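Local coordinates for penicillin-binding protein PbpB (Mycobacterium tuberculosis, PDB 6KGU) that cross-links peptidoglycan peptides as a penicillin-sensitive transpeptidase in cell-wall synthesis and is inactivated by beta-lactams such as aztreonam, at residues G364-I369 with Q384-T389. Sequence-based numbering, arbitrary orientation.
Sequences GLVPPI and QGLSMT
Gly364 lays its CA 3.6 Å from Ser387 O and comes alongside Met388, a backbone approach at which a CB would collide with that oxygen; its positive phi of 71° independently favours glycine. At Leu365 the two chains, running roughly antiparallel, join through a single bridge. Leu365 N donates to Ser387 O at 3.0 Å, nearly straight but from above the carbonyl plane, whereas Ser387 N returns a 2.9 Å hydrogen bond to Leu365 O within the plane of that carbonyl. Ser387 brings OG back beside Leu365, 3.5 Å from its CB, with OG lying between its own backbone N and carbonyl carbon (chi1 70°). The isobutyl end of Leu365 leads off from the partner chain on the exposed side. Leu365 O also meets Leu386 CB at 3.3 Å. Val366 turns to the buried side, where its CG2 faces Leu386 CD1 at 4.3 Å and helix 338-347 closes over the valine. Past the bridge, Pro367 CD lies 3.5 Å from Gly385 O in van der Waals contact, while Pro367 O accepts a hydrogen bond from Trp372 NE1. Beyond Gly385, whose N is hydrogen-bonded to the Glu266 carboxylate, Gln384 touches the bound aztreonam; beyond Met388, Thr389 N-caps helix 390-401. The result is an isolated antiparallel beta-bridge closing a long loop of the penicillin-binding transpeptidase domain, one arm of which reaches the antibiotic pocket.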
loop_
_atom_site.group_PDB
_atom_site.type_symbol
_atom_site.label_atom_id
_atom_site.label_comp_id
_atom_site.label_asym_id
_atom_site.label_seq_id
_atom_site.Cartn_x
_atom_site.Cartn_y
_atom_site.Cartn_z
ATOM N N GLY A 364 -8.703 6.734 -7.085
ATOM C CA GLY A 364 -9.659 6.281 -6.107
ATOM C C GLY A 364 -10.897 7.163 -6.174
ATOM O O GLY A 364 -11.099 7.921 -7.114
ATOM N N LEU A 365 -11.725 7.067 -5.137
ATOM C CA LEU A 365 -12.970 7.818 -5.114
ATOM C C LEU A 365 -13.362 8.137 -3.683
ATOM O O LEU A 365 -13.465 7.227 -2.855
ATOM C CB LEU A 365 -14.096 7.037 -5.789
ATOM C CG LEU A 365 -15.210 7.975 -6.276
ATOM C CD1 LEU A 365 -14.590 9.120 -7.097
ATOM C CD2 LEU A 365 -16.236 7.200 -7.088
ATOM N N VAL A 366 -13.589 9.424 -3.414
ATOM C CA VAL A 366 -14.067 9.900 -2.124
ATOM C C VAL A 366 -15.193 10.899 -2.375
ATOM O O VAL A 366 -14.947 11.979 -2.922
ATOM C CB VAL A 366 -12.958 10.572 -1.296
ATOM C CG1 VAL A 366 -13.532 11.078 0.025
ATOM C CG2 VAL A 366 -11.760 9.640 -1.073
ATOM N N PRO A 367 -16.425 10.620 -1.968
ATOM C CA PRO A 367 -17.525 11.592 -2.172
ATOM C C PRO A 367 -17.261 12.893 -1.435
ATOM O O PRO A 367 -17.054 12.901 -0.210
ATOM C CB PRO A 367 -18.755 10.865 -1.602
ATOM C CG PRO A 367 -18.209 9.842 -0.680
ATOM C CD PRO A 367 -16.861 9.427 -1.231
ATOM N N PRO A 368 -17.229 14.017 -2.152
ATOM C CA PRO A 368 -17.056 15.314 -1.484
ATOM C C PRO A 368 -18.207 15.598 -0.528
ATOM O O PRO A 368 -19.322 15.093 -0.686
ATOM C CB PRO A 368 -17.021 16.320 -2.647
ATOM C CG PRO A 368 -17.708 15.632 -3.766
ATOM C CD PRO A 368 -17.400 14.165 -3.608
ATOM N N ILE A 369 -17.914 16.393 0.503
ATOM C CA ILE A 369 -18.863 16.517 1.602
ATOM C C ILE A 369 -20.154 17.202 1.152
ATOM O O ILE A 369 -21.243 16.826 1.606
ATOM C CB ILE A 369 -18.200 17.227 2.801
ATOM C CG1 ILE A 369 -19.093 17.126 4.043
ATOM C CG2 ILE A 369 -17.812 18.667 2.469
ATOM C CD1 ILE A 369 -18.451 17.702 5.304
ATOM N N GLN A 384 -16.453 2.237 4.288
ATOM C CA GLN A 384 -17.466 1.888 3.301
ATOM C C GLN A 384 -17.883 3.148 2.563
ATOM O O GLN A 384 -18.016 4.210 3.175
ATOM C CB GLN A 384 -18.688 1.233 3.959
ATOM C CG GLN A 384 -19.721 0.678 2.980
ATOM C CD GLN A 384 -21.019 0.240 3.671
ATOM O OE1 GLN A 384 -20.993 -0.421 4.714
ATOM N NE2 GLN A 384 -22.156 0.618 3.094
ATOM N N GLY A 385 -18.088 3.039 1.249
ATOM C CA GLY A 385 -18.538 4.185 0.479
ATOM C C GLY A 385 -17.444 5.011 -0.154
ATOM O O GLY A 385 -17.716 6.112 -0.648
ATOM N N LEU A 386 -16.213 4.517 -0.152
ATOM C CA LEU A 386 -15.104 5.176 -0.813
ATOM C C LEU A 386 -14.184 4.078 -1.311
ATOM O O LEU A 386 -14.318 2.909 -0.921
ATOM C CB LEU A 386 -14.357 6.138 0.123
ATOM C CG LEU A 386 -13.394 5.569 1.171
ATOM C CD1 LEU A 386 -12.673 6.689 1.898
ATOM C CD2 LEU A 386 -14.136 4.684 2.179
ATOM N N SER A 387 -13.246 4.451 -2.176
ATOM C CA SER A 387 -12.294 3.474 -2.676
ATOM C C SER A 387 -10.917 4.104 -2.724
ATOM O O SER A 387 -10.782 5.323 -2.864
ATOM C CB SER A 387 -12.705 2.951 -4.063
ATOM O OG SER A 387 -12.539 3.965 -5.027
ATOM N N MET A 388 -9.890 3.258 -2.619
ATOM C CA MET A 388 -8.512 3.715 -2.648
ATOM C C MET A 388 -7.665 2.609 -3.245
ATOM O O MET A 388 -8.036 1.436 -3.207
ATOM C CB MET A 388 -7.985 4.047 -1.242
ATOM C CG MET A 388 -7.914 2.812 -0.310
ATOM S SD MET A 388 -7.475 3.207 1.410
ATOM C CE MET A 388 -8.880 4.226 1.887
ATOM N N THR A 389 -6.503 2.995 -3.754
ATOM C CA THR A 389 -5.509 2.032 -4.186
ATOM C C THR A 389 -4.691 1.528 -3.002
ATOM O O THR A 389 -4.668 2.120 -1.918
ATOM C CB THR A 389 -4.588 2.651 -5.232
ATOM O OG1 THR A 389 -3.837 3.699 -4.627
ATOM C CG2 THR A 389 -5.418 3.234 -6.385
#